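Local coordinates for protein putative rhamnosidase (Streptomyces avermitilis, PDB 3W5M) that hydrolyses terminal non-reducing alpha-L-rhamnose residues from flavonoid rhamnosides and gum arabic, and carries a calcium-dependent rhamnose-binding module, at residues Y322-G327 against A398-L403; G509-R514 against H568-V573. One frame throughout, in Å; residues are numbered along the deposited sequence.

How the interactions relate
Both contacts tie strands together inside beta domains of this multidomain glycosidase, but in different family regions: interaction 1 in the rhamnosidase N-terminal domain, interaction 2 in the concanavalin-like domain. They follow each other along the chain, 322-327 pairing with 398-403 before 509-514 meets 568-573. Their centres are 28 Å apart and their nearest atoms about 16 Å, so neither touches the other. Interaction 1 is a continuous antiparallel ladder remote from the annotated sites. Interaction 2 has a single bridge and a small apolar cluster beside a chain corner, and its His568 side chain lies about 10 Å from that of Arg634, which binds rhamnose in the catalytic domain.

Interaction 1 (Y322-G327 against A398-L403); sequences YATALG and ALLAQL
Thr324 and Leu400 face each other as a hydrogen-bonded pair at the middle of an antiparallel ladder in one sheet of a beta-sandwich, in a domain related to the galactose-binding jelly rolls. Thr324 N gives its hydrogen to Leu400 O at 3.0 Å and Leu400 N returns the bond to Thr324 O. Like pairs at Tyr322-Gln402 and Leu326-Ala398 bring the total to six bonds; Leu326 N reaches Ala398 O at 2.8 Å but with a bent N-H...O angle of 136°. Ala398 O also takes a CA-H...O contact from Ala325 CA, 3.1 Å away.

With OG1 anti to the backbone N (chi1 -175°), Thr324 turns CG2 to Leu400 CB, 3.8 Å off, while OG1 bonds Gln355 O of the strand along its other border. Leu399, on the reverse face, bends its CD1 back to 3.5 Å from Thr324 O. The Tyr322 ring brings its edge to Gln402 O, which also accepts the hydrogen bond of Tyr322 N.

Further out, Tyr329 of strand 328-333 in the opposing sheet packs on Ala323 and Leu399. The other face is covered by the chain around Trp118, Ala120 and Trp122, which meet Leu400 and Leu326. Gln402 extends into this cover: its NE2 bonds Gln117 O and Glu404 OE2, and its OE1 is gripped by two backbone amides, Ser119 N and Ala120 N.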
# COMPACT_ATOMS: atom_id res chain seq x y z
N TYR A 322 20.31 12.56 3.70
CA TYR A 322 19.97 11.30 3.02
C TYR A 322 19.76 10.25 4.12
O TYR A 322 20.60 10.11 5.03
CB TYR A 322 21.13 10.89 2.08
CG TYR A 322 21.57 12.00 1.17
CD1 TYR A 322 20.92 12.24 -0.01
CD2 TYR A 322 22.62 12.84 1.52
CE1 TYR A 322 21.31 13.25 -0.86
CE2 TYR A 322 23.03 13.86 0.69
CZ TYR A 322 22.37 14.07 -0.49
OH TYR A 322 22.75 15.09 -1.33
N ALA A 323 18.64 9.53 4.06
CA ALA A 323 18.35 8.56 5.12
C ALA A 323 17.56 7.39 4.61
O ALA A 323 16.84 7.47 3.60
CB ALA A 323 17.60 9.24 6.26
N THR A 324 17.68 6.30 5.35
CA THR A 324 16.85 5.12 5.12
C THR A 324 16.84 4.29 6.40
O THR A 324 17.50 4.63 7.40
CB THR A 324 17.33 4.30 3.88
OG1 THR A 324 16.40 3.22 3.63
CG2 THR A 324 18.77 3.77 4.04
N ALA A 325 16.03 3.23 6.43
CA ALA A 325 15.97 2.34 7.57
C ALA A 325 15.66 0.93 7.08
O ALA A 325 14.99 0.75 6.07
CB ALA A 325 14.89 2.79 8.57
N LEU A 326 16.21 -0.04 7.79
CA LEU A 326 15.66 -1.39 7.73
C LEU A 326 14.62 -1.44 8.82
O LEU A 326 14.95 -1.60 9.99
CB LEU A 326 16.76 -2.42 7.91
CG LEU A 326 17.75 -2.30 6.74
CD1 LEU A 326 18.96 -3.17 7.02
CD2 LEU A 326 17.13 -2.65 5.37
N GLY A 327 13.38 -1.16 8.44
CA GLY A 327 12.35 -0.79 9.44
C GLY A 327 11.67 0.48 8.98
O GLY A 327 11.43 0.65 7.78
N ALA A 398 17.12 -1.00 11.93
CA ALA A 398 18.35 -0.26 11.79
C ALA A 398 18.16 1.01 10.98
O ALA A 398 17.31 1.08 10.10
CB ALA A 398 19.43 -1.17 11.16
N LEU A 399 18.98 2.01 11.29
CA LEU A 399 18.97 3.34 10.66
C LEU A 399 20.27 3.60 9.88
O LEU A 399 21.36 3.27 10.35
CB LEU A 399 18.84 4.43 11.75
CG LEU A 399 18.90 5.88 11.28
CD1 LEU A 399 17.67 6.32 10.49
CD2 LEU A 399 19.16 6.83 12.46
N LEU A 400 20.15 4.25 8.73
CA LEU A 400 21.30 4.77 8.00
C LEU A 400 21.04 6.25 7.72
O LEU A 400 20.01 6.62 7.14
CB LEU A 400 21.51 3.99 6.69
CG LEU A 400 22.79 4.29 5.90
CD1 LEU A 400 23.98 3.68 6.64
CD2 LEU A 400 22.70 3.72 4.50
N ALA A 401 21.93 7.12 8.18
CA ALA A 401 21.69 8.57 7.96
C ALA A 401 22.99 9.31 7.65
O ALA A 401 24.03 9.04 8.27
CB ALA A 401 21.01 9.18 9.18
N GLN A 402 22.93 10.21 6.69
CA GLN A 402 24.10 11.02 6.26
C GLN A 402 23.67 12.45 6.00
O GLN A 402 22.92 12.71 5.08
CB GLN A 402 24.69 10.44 4.99
CG GLN A 402 25.96 11.11 4.45
CD GLN A 402 26.74 10.12 3.57
OE1 GLN A 402 27.06 9.01 4.02
NE2 GLN A 402 27.05 10.52 2.34
N LEU A 403 24.15 13.36 6.85
CA LEU A 403 23.86 14.77 6.72
C LEU A 403 25.08 15.46 6.13
O LEU A 403 26.20 15.32 6.66
CB LEU A 403 23.53 15.36 8.10
CG LEU A 403 23.42 16.88 8.18
CD1 LEU A 403 22.15 17.38 7.51
CD2 LEU A 403 23.48 17.31 9.65

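Interaction 2 (G509-R514 against H568-V573); sequences GSVRLR and HGFRYV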
# COMPACT_ATOMS: atom_id res chain seq x y z
N GLY A 509 -4.98 5.31 7.12
CA GLY A 509 -4.07 6.24 7.82
C GLY A 509 -4.21 6.04 9.31
O GLY A 509 -4.28 4.90 9.79
N SER A 510 -4.24 7.13 10.07
CA SER A 510 -4.39 6.99 11.52
C SER A 510 -4.97 8.32 12.04
O SER A 510 -5.09 9.26 11.29
CB SER A 510 -3.03 6.65 12.20
OG SER A 510 -2.05 7.63 11.91
N VAL A 511 -5.30 8.39 13.32
CA VAL A 511 -6.01 9.56 13.80
C VAL A 511 -5.09 10.54 14.53
O VAL A 511 -3.97 10.22 14.88
CB VAL A 511 -7.23 9.16 14.67
CG1 VAL A 511 -7.99 8.04 14.00
CG2 VAL A 511 -6.81 8.79 16.08
N ARG A 512 -5.57 11.75 14.72
CA ARG A 512 -5.04 12.63 15.76
C ARG A 512 -6.07 12.61 16.88
O ARG A 512 -7.27 12.85 16.63
CB ARG A 512 -4.91 14.06 15.22
CG ARG A 512 -4.57 15.06 16.33
CD ARG A 512 -4.07 16.39 15.78
NE ARG A 512 -5.09 17.06 14.97
CZ ARG A 512 -5.06 17.12 13.64
NH1 ARG A 512 -4.06 16.56 12.96
NH2 ARG A 512 -6.03 17.74 13.00
N LEU A 513 -5.59 12.33 18.09
CA LEU A 513 -6.41 12.32 19.30
C LEU A 513 -6.05 13.57 20.08
O LEU A 513 -4.85 13.84 20.29
CB LEU A 513 -6.06 11.09 20.11
CG LEU A 513 -6.67 10.93 21.50
CD1 LEU A 513 -8.20 10.75 21.43
CD2 LEU A 513 -6.00 9.79 22.25
N ARG A 514 -7.08 14.35 20.47
CA ARG A 514 -6.91 15.43 21.45
C ARG A 514 -7.63 15.01 22.73
O ARG A 514 -8.77 14.56 22.69
CB ARG A 514 -7.48 16.78 20.98
CG ARG A 514 -7.04 17.29 19.61
CD ARG A 514 -5.54 17.52 19.48
NE ARG A 514 -5.01 18.49 20.45
CZ ARG A 514 -5.01 19.81 20.28
NH1 ARG A 514 -5.54 20.34 19.19
NH2 ARG A 514 -4.49 20.59 21.23
N HIS A 568 -4.14 2.06 9.67
CA HIS A 568 -5.33 1.21 9.71
C HIS A 568 -6.26 1.62 8.58
O HIS A 568 -6.19 2.74 8.05
CB HIS A 568 -6.08 1.35 11.04
CG HIS A 568 -5.19 1.63 12.22
ND1 HIS A 568 -4.33 0.68 12.75
CD2 HIS A 568 -5.06 2.73 12.99
CE1 HIS A 568 -3.68 1.21 13.78
NE2 HIS A 568 -4.11 2.45 13.95
N GLY A 569 -7.16 0.71 8.23
CA GLY A 569 -8.25 0.98 7.28
C GLY A 569 -9.57 0.99 8.06
O GLY A 569 -9.90 0.01 8.74
N PHE A 570 -10.29 2.10 8.00
CA PHE A 570 -11.43 2.31 8.91
C PHE A 570 -12.26 3.49 8.51
O PHE A 570 -11.75 4.45 7.88
CB PHE A 570 -10.93 2.57 10.35
CG PHE A 570 -10.10 3.81 10.48
CD1 PHE A 570 -8.76 3.83 10.07
CD2 PHE A 570 -10.62 4.95 11.08
CE1 PHE A 570 -7.99 4.98 10.22
CE2 PHE A 570 -9.86 6.10 11.23
CZ PHE A 570 -8.55 6.12 10.79
N ARG A 571 -13.53 3.43 8.90
CA ARG A 571 -14.45 4.56 8.87
C ARG A 571 -14.82 4.97 10.31
O ARG A 571 -15.16 6.14 10.58
CB ARG A 571 -15.71 4.18 8.10
CG ARG A 571 -16.80 5.25 8.23
CD ARG A 571 -17.97 5.05 7.27
NE ARG A 571 -19.09 5.91 7.65
CZ ARG A 571 -20.21 6.04 6.95
NH1 ARG A 571 -20.39 5.36 5.83
NH2 ARG A 571 -21.18 6.85 7.40
N TYR A 572 -14.77 4.02 11.22
CA TYR A 572 -15.22 4.26 12.60
C TYR A 572 -14.08 4.06 13.58
O TYR A 572 -13.27 3.14 13.41
CB TYR A 572 -16.37 3.32 12.95
CG TYR A 572 -17.51 3.36 11.95
CD1 TYR A 572 -18.53 4.29 12.06
CD2 TYR A 572 -17.57 2.44 10.88
CE1 TYR A 572 -19.56 4.34 11.14
CE2 TYR A 572 -18.60 2.48 9.96
CZ TYR A 572 -19.59 3.43 10.10
OH TYR A 572 -20.63 3.47 9.20
N VAL A 573 -14.04 4.91 14.60
CA VAL A 573 -13.08 4.80 15.70
C VAL A 573 -13.85 4.62 17.02
O VAL A 573 -14.67 5.47 17.37
CB VAL A 573 -12.18 6.04 15.78
CG1 VAL A 573 -11.10 5.85 16.86
CG2 VAL A 573 -11.54 6.30 14.42
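Phe570 lays the far end of its ring against Val511, the two side chains meeting at a slant, with CZ 3.8 Å from Val511 CG1. This is a corner of the concanavalin-like beta-sandwich: the chain turns at Gly509 and again at Arg571, a single antiparallel bridge joins Gly509 to His568, and strands 510-514 and 568-570 run nearly at right angles (84°). In that bridge His568 N bonds Gly509 O at 2.8 Å and Gly509 N bonds His568 O. The backbone angles of Gly509 would jam a beta carbon against the preceding carbonyl, so the turn itself calls for glycine.

Phe570 CG sits between its own backbone N and carbonyl carbon (chi1 62°), a turn that swings the ring over toward the bridge. Its edge there, at CE1, lies 3.7 Å from Gly509 O, near the ring plane. Val511 CG1 also meets Val573 CG2 at 4.0 Å, so this one methyl touches residues on both sides of the corner at Arg571; Val511 packs on Leu525 of strand 522-528 as well. An alanine in place of Phe570 would probably take away the ring that Val511 CG1 rests on and open a gap beside Gly509 O.

His527 of strand 522-528 joins the two aromatic side chains, stacking on the His568 ring and meeting Phe570 edge-to-face. At the corner, Arg571 and Tyr572 together face Ala528 of that same strand, a classic beta bulge through which the chain turns. The His568 ring, slanted against Gly509 O, is held at its far end by a hydrogen bond between NE2 and Asp549 OD2.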